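Long-range contacts in 4-alpha-glucanotransferase (Aquifex aeolicus, PDB 1TZ7), which belongs to the amylomaltase, or disproportionating enzyme, family and is built around a parallel eight-stranded beta/alpha barrel: residues N81-G86 with S235-T240; D154-M159 with G193-H198. All coordinates share one frame; numbering follows the deposited sequence.

Overall arrangement
Both contacts are buried, but interaction 1 lies nearer the middle of the molecule, about 15 Å from the chain centre against about 24 Å for interaction 2. Interaction 1 joins a loop to the start of the short helix 236-240 and is largely polar, with one main-chain hydrogen bond and one to a carboxylate. Interaction 2 joins two longer helices, 149-165 and 192-218, through apolar and aromatic side chains and has no hydrogen bond across it. It is nested within the chain closed by interaction 1. The two meet through helix 149-165, where Tyr155 packs on Ser82 and Asp154 on Thr240; their centres are about 12 Å apart.

Interaction 1: N81-G86 with S235-T240; sequences NSLFAG and SADVWT
A buried carboxylate, that of Asp237, is shared out between main chain, water and an aromatic edge. OD1 accepts from Leu83 N at 2.9 Å through the syn lone pair, the one that leans toward OD2, though the hydrogen bond is bent, 147° at the hydrogen. The same oxygen lies against the side chain of its donor, 3.5 Å from Leu83 CG, because chi1 of -63° keeps CG beside the backbone N. OD2 faces the rim of the Phe84 ring, 3.4 Å from CD1 and near the ring plane, with the carboxylate turned 43° against the ring. A water donates to Asp237 OD2 at 2.8 Å; it also lies beside Ser82 OG, but too close for that bond to be trusted in detail.

Ser82 OG shapes the loop that presents Leu83 N, accepting from Phe84 N and Ala85 N in an ST motif that contains an ST turn. The second bond between the segments is straighter: Ala236 N gives its hydrogen to Asn81 O at 2.9 Å. It thus satisfies an N-H of the first helical turn, which has no acceptor a turn earlier within the helix. Ser235 is the N-cap, its OG accepting weakly from Val238 N and also bonded to Ser232 O. Asp237 sits in this first turn, where the helix end would probably help to stabilise its negative charge.

Leu83 and Phe84 also pack on helix 287-297, and the Phe84 ring meets Trp151. The loop of 81-86 follows barrel strand 60-62 and helix 236-240 follows the adjacent strand 222-227, an arrangement characteristic of the elaborated connections between neighbouring strands of a beta/alpha barrel.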
loop_
_atom_site.group_PDB
_atom_site.type_symbol
_atom_site.label_atom_id
_atom_site.label_comp_id
_atom_site.label_asym_id
_atom_site.label_seq_id
_atom_site.Cartn_x
_atom_site.Cartn_y
_atom_site.Cartn_z
ATOM N N ASN A 81 -6.664 7.380 -8.058
ATOM C CA ASN A 81 -8.032 7.709 -8.438
ATOM C C ASN A 81 -9.055 6.611 -8.047
ATOM O O ASN A 81 -10.213 6.681 -8.428
ATOM C CB ASN A 81 -8.126 8.035 -9.950
ATOM C CG ASN A 81 -7.621 6.893 -10.844
ATOM O OD1 ASN A 81 -7.625 5.730 -10.453
ATOM N ND2 ASN A 81 -7.190 7.240 -12.058
ATOM N N SER A 82 -8.607 5.608 -7.280
ATOM C CA SER A 82 -9.520 4.590 -6.730
ATOM C C SER A 82 -8.865 3.780 -5.613
ATOM O O SER A 82 -7.756 3.274 -5.770
ATOM C CB SER A 82 -9.990 3.647 -7.833
ATOM O OG SER A 82 -10.843 2.642 -7.314
ATOM N N LEU A 83 -9.571 3.653 -4.485
ATOM C CA LEU A 83 -9.102 2.838 -3.359
ATOM C C LEU A 83 -9.466 1.368 -3.547
ATOM O O LEU A 83 -9.093 0.522 -2.737
ATOM C CB LEU A 83 -9.706 3.351 -2.040
ATOM C CG LEU A 83 -9.318 4.773 -1.638
ATOM C CD1 LEU A 83 -10.156 5.244 -0.458
ATOM C CD2 LEU A 83 -7.824 4.853 -1.310
ATOM N N PHE A 84 -10.197 1.071 -4.616
ATOM C CA PHE A 84 -10.702 -0.280 -4.853
ATOM C C PHE A 84 -9.993 -0.959 -6.035
ATOM O O PHE A 84 -9.709 -2.153 -5.994
ATOM C CB PHE A 84 -12.213 -0.237 -5.100
ATOM C CG PHE A 84 -13.016 0.036 -3.866
ATOM C CD1 PHE A 84 -13.149 1.334 -3.378
ATOM C CD2 PHE A 84 -13.641 -1.004 -3.177
ATOM C CE1 PHE A 84 -13.894 1.590 -2.225
ATOM C CE2 PHE A 84 -14.385 -0.750 -2.025
ATOM C CZ PHE A 84 -14.510 0.549 -1.553
ATOM N N ALA A 85 -9.704 -0.187 -7.073
ATOM C CA ALA A 85 -9.204 -0.745 -8.329
ATOM C C ALA A 85 -7.755 -1.230 -8.187
ATOM O O ALA A 85 -7.054 -0.856 -7.253
ATOM C CB ALA A 85 -9.306 0.288 -9.438
ATOM N N GLY A 86 -7.328 -2.067 -9.127
ATOM C CA GLY A 86 -5.946 -2.482 -9.222
ATOM C C GLY A 86 -5.167 -1.679 -10.258
ATOM O O GLY A 86 -5.747 -1.059 -11.150
ATOM N N SER A 235 -10.612 11.265 -7.402
ATOM C CA SER A 235 -10.858 9.825 -7.383
ATOM C C SER A 235 -12.335 9.512 -7.612
ATOM O O SER A 235 -13.210 10.343 -7.353
ATOM C CB SER A 235 -10.389 9.215 -6.051
ATOM O OG SER A 235 -11.221 9.612 -4.976
ATOM N N ALA A 236 -12.600 8.310 -8.107
ATOM C CA ALA A 236 -13.961 7.810 -8.231
ATOM C C ALA A 236 -14.656 7.751 -6.866
ATOM O O ALA A 236 -15.864 7.829 -6.785
ATOM C CB ALA A 236 -13.954 6.437 -8.872
ATOM N N ASP A 237 -13.869 7.615 -5.801
ATOM C CA ASP A 237 -14.418 7.427 -4.452
ATOM C C ASP A 237 -15.083 8.694 -3.924
ATOM O O ASP A 237 -16.169 8.640 -3.364
ATOM C CB ASP A 237 -13.323 6.986 -3.494
ATOM C CG ASP A 237 -12.592 5.757 -3.978
ATOM O OD1 ASP A 237 -11.372 5.851 -4.232
ATOM O OD2 ASP A 237 -13.154 4.656 -4.143
ATOM N N VAL A 238 -14.424 9.836 -4.105
ATOM C CA VAL A 238 -14.999 11.123 -3.698
ATOM C C VAL A 238 -16.167 11.474 -4.612
ATOM O O VAL A 238 -17.203 11.946 -4.156
ATOM C CB VAL A 238 -13.941 12.261 -3.733
ATOM C CG1 VAL A 238 -14.553 13.567 -3.292
ATOM C CG2 VAL A 238 -12.742 11.909 -2.843
ATOM N N TRP A 239 -15.988 11.228 -5.905
ATOM C CA TRP A 239 -17.047 11.423 -6.891
ATOM C C TRP A 239 -18.336 10.673 -6.499
ATOM O O TRP A 239 -19.427 11.233 -6.574
ATOM C CB TRP A 239 -16.568 10.953 -8.266
ATOM C CG TRP A 239 -17.578 11.120 -9.356
ATOM C CD1 TRP A 239 -18.274 12.252 -9.662
ATOM C CD2 TRP A 239 -18.007 10.123 -10.288
ATOM N NE1 TRP A 239 -19.110 12.021 -10.729
ATOM C CE2 TRP A 239 -18.966 10.719 -11.132
ATOM C CE3 TRP A 239 -17.678 8.774 -10.496
ATOM C CZ2 TRP A 239 -19.597 10.018 -12.165
ATOM C CZ3 TRP A 239 -18.306 8.084 -11.522
ATOM C CH2 TRP A 239 -19.255 8.710 -12.342
ATOM N N THR A 240 -18.198 9.412 -6.081
ATOM C CA THR A 240 -19.375 8.560 -5.803
ATOM C C THR A 240 -19.979 8.840 -4.435
ATOM O O THR A 240 -21.170 8.660 -4.237
ATOM C CB THR A 240 -19.023 7.048 -5.908
ATOM O OG1 THR A 240 -17.678 6.815 -5.483
ATOM C CG2 THR A 240 -19.046 6.586 -7.334
HETATM O O HOH W 1 -12.998 3.505 -6.647
#

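Interaction 2: D154-M159 with G193-H198; sequences DYALYM and GRFYFH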
loop_
_atom_site.group_PDB
_atom_site.type_symbol
_atom_site.label_atom_id
_atom_site.label_comp_id
_atom_site.label_asym_id
_atom_site.label_seq_id
_atom_site.Cartn_x
_atom_site.Cartn_y
_atom_site.Cartn_z
ATOM N N ASP A 154 -18.981 2.003 -11.113
ATOM C CA ASP A 154 -18.683 3.408 -10.929
ATOM C C ASP A 154 -17.282 3.750 -11.429
ATOM O O ASP A 154 -17.069 4.812 -11.988
ATOM C CB ASP A 154 -18.816 3.788 -9.456
ATOM C CG ASP A 154 -20.258 3.860 -9.004
ATOM O OD1 ASP A 154 -20.580 3.302 -7.937
ATOM O OD2 ASP A 154 -21.135 4.449 -9.650
ATOM N N TYR A 155 -16.328 2.842 -11.222
ATOM C CA TYR A 155 -14.938 3.120 -11.563
ATOM C C TYR A 155 -14.733 3.107 -13.068
ATOM O O TYR A 155 -14.117 4.004 -13.618
ATOM C CB TYR A 155 -13.989 2.122 -10.911
ATOM C CG TYR A 155 -12.548 2.336 -11.330
ATOM C CD1 TYR A 155 -11.827 3.432 -10.869
ATOM C CD2 TYR A 155 -11.918 1.458 -12.206
ATOM C CE1 TYR A 155 -10.510 3.644 -11.257
ATOM C CE2 TYR A 155 -10.600 1.658 -12.601
ATOM C CZ TYR A 155 -9.901 2.754 -12.122
ATOM O OH TYR A 155 -8.593 2.956 -12.512
ATOM N N ALA A 156 -15.251 2.078 -13.725
ATOM C CA ALA A 156 -15.095 1.931 -15.170
ATOM C C ALA A 156 -15.796 3.071 -15.930
ATOM O O ALA A 156 -15.329 3.506 -16.983
ATOM C CB ALA A 156 -15.631 0.600 -15.616
ATOM N N LEU A 157 -16.916 3.541 -15.389
ATOM C CA LEU A 157 -17.627 4.678 -15.970
ATOM C C LEU A 157 -16.868 5.978 -15.699
ATOM O O LEU A 157 -16.793 6.848 -16.551
ATOM C CB LEU A 157 -19.043 4.768 -15.399
ATOM C CG LEU A 157 -19.935 5.872 -15.975
ATOM C CD1 LEU A 157 -20.139 5.679 -17.470
ATOM C CD2 LEU A 157 -21.272 5.907 -15.250
ATOM N N TYR A 158 -16.314 6.088 -14.502
ATOM C CA TYR A 158 -15.475 7.226 -14.128
ATOM C C TYR A 158 -14.300 7.370 -15.099
ATOM O O TYR A 158 -13.987 8.468 -15.540
ATOM C CB TYR A 158 -14.979 7.035 -12.686
ATOM C CG TYR A 158 -13.818 7.910 -12.253
ATOM C CD1 TYR A 158 -14.039 9.146 -11.650
ATOM C CD2 TYR A 158 -12.504 7.481 -12.406
ATOM C CE1 TYR A 158 -12.977 9.943 -11.230
ATOM C CE2 TYR A 158 -11.431 8.271 -11.987
ATOM C CZ TYR A 158 -11.674 9.496 -11.403
ATOM O OH TYR A 158 -10.616 10.280 -10.988
ATOM N N MET A 159 -13.673 6.247 -15.439
ATOM C CA MET A 159 -12.504 6.252 -16.320
ATOM C C MET A 159 -12.892 6.566 -17.766
ATOM O O MET A 159 -12.120 7.168 -18.499
ATOM C CB MET A 159 -11.789 4.898 -16.267
ATOM C CG MET A 159 -11.106 4.598 -14.929
ATOM S SD MET A 159 -9.780 5.747 -14.536
ATOM C CE MET A 159 -8.532 5.276 -15.750
ATOM N N GLY A 193 -18.504 0.846 -25.077
ATOM C CA GLY A 193 -17.296 0.139 -25.460
ATOM C C GLY A 193 -16.115 0.498 -24.579
ATOM O O GLY A 193 -15.312 -0.360 -24.222
ATOM N N ARG A 194 -16.012 1.776 -24.231
ATOM C CA ARG A 194 -14.928 2.260 -23.377
ATOM C C ARG A 194 -15.127 1.797 -21.932
ATOM O O ARG A 194 -14.162 1.486 -21.228
ATOM C CB ARG A 194 -14.859 3.789 -23.426
ATOM C CG ARG A 194 -14.351 4.341 -24.745
ATOM C CD ARG A 194 -12.842 4.352 -24.864
ATOM N NE ARG A 194 -12.321 3.085 -25.375
ATOM C CZ ARG A 194 -11.160 2.540 -25.004
ATOM N NH1 ARG A 194 -10.383 3.146 -24.107
ATOM N NH2 ARG A 194 -10.775 1.384 -25.530
ATOM N N PHE A 195 -16.383 1.758 -21.498
ATOM C CA PHE A 195 -16.728 1.261 -20.172
ATOM C C PHE A 195 -16.197 -0.155 -19.995
ATOM O O PHE A 195 -15.557 -0.465 -18.993
ATOM C CB PHE A 195 -18.255 1.293 -19.976
ATOM C CG PHE A 195 -18.741 0.496 -18.788
ATOM C CD1 PHE A 195 -18.725 1.044 -17.511
ATOM C CD2 PHE A 195 -19.228 -0.796 -18.953
ATOM C CE1 PHE A 195 -19.179 0.315 -16.422
ATOM C CE2 PHE A 195 -19.681 -1.528 -17.864
ATOM C CZ PHE A 195 -19.655 -0.973 -16.602
ATOM N N TYR A 196 -16.451 -1.004 -20.983
ATOM C CA TYR A 196 -16.134 -2.421 -20.873
ATOM C C TYR A 196 -14.635 -2.695 -21.040
ATOM O O TYR A 196 -14.139 -3.729 -20.596
ATOM C CB TYR A 196 -16.938 -3.232 -21.895
ATOM C CG TYR A 196 -18.263 -3.727 -21.358
ATOM C CD1 TYR A 196 -18.314 -4.739 -20.405
ATOM C CD2 TYR A 196 -19.462 -3.179 -21.796
ATOM C CE1 TYR A 196 -19.526 -5.197 -19.905
ATOM C CE2 TYR A 196 -20.682 -3.630 -21.302
ATOM C CZ TYR A 196 -20.704 -4.639 -20.357
ATOM O OH TYR A 196 -21.905 -5.090 -19.863
ATOM N N PHE A 197 -13.915 -1.769 -21.678
ATOM C CA PHE A 197 -12.456 -1.859 -21.735
ATOM C C PHE A 197 -11.874 -1.736 -20.337
ATOM O O PHE A 197 -10.933 -2.433 -19.989
ATOM C CB PHE A 197 -11.860 -0.768 -22.639
ATOM C CG PHE A 197 -10.371 -0.571 -22.450
ATOM C CD1 PHE A 197 -9.460 -1.457 -23.020
ATOM C CD2 PHE A 197 -9.883 0.489 -21.689
ATOM C CE1 PHE A 197 -8.083 -1.283 -22.841
ATOM C CE2 PHE A 197 -8.509 0.665 -21.508
ATOM C CZ PHE A 197 -7.613 -0.224 -22.085
ATOM N N HIS A 198 -12.445 -0.842 -19.540
ATOM C CA HIS A 198 -11.921 -0.562 -18.212
ATOM C C HIS A 198 -12.283 -1.636 -17.200
ATOM O O HIS A 198 -11.533 -1.875 -16.258
ATOM C CB HIS A 198 -12.371 0.816 -17.747
ATOM C CG HIS A 198 -11.707 1.923 -18.488
ATOM N ND1 HIS A 198 -10.339 2.087 -18.498
ATOM C CD2 HIS A 198 -12.209 2.896 -19.284
ATOM C CE1 HIS A 198 -10.028 3.124 -19.251
ATOM N NE2 HIS A 198 -11.145 3.633 -19.740
#
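Met159 lays its CB squarely over the imidazole of His198 in a CH-pi contact, 3.6 Å from the ring centroid and only 7° off the ring normal. The opposite face of the imidazole carries Phe197 CD2, offset toward the rim, so the ring is sandwiched between the helix it faces and its own neighbour. CG of Met159, next along its chain, lies over one face of the Tyr155 ring, offset toward the rim.

Apolar contacts centre on Ala156. Ala156 CB lies 3.5 Å from Phe195 O. It also touches Phe195 CE1, at 3.6 Å, and His198 CB. With chi1 at 166°, CG of Phe195 stands anti to the backbone N, carrying the ring across to helix 149-165; there the ring edge meets Leu157 N, 3.7 Å from CD1. The axes of the two segments come within 8.0 Å, at 124° between their directions, a closeness consistent with the small Ala156 between them. Both helices belong to the largely helical excursion between barrel strands 60-62 and 222-227, and helix 192-218 leads into the second of these. Leu188 of helix 181-190 touches both Leu157 and Phe195.

No hydrogen bond joins the two segments, but His198 NE2 makes a weak one to Glu163, farther along helix 149-165, tying the same two helices; Asp154 forms a salt bridge with Arg179.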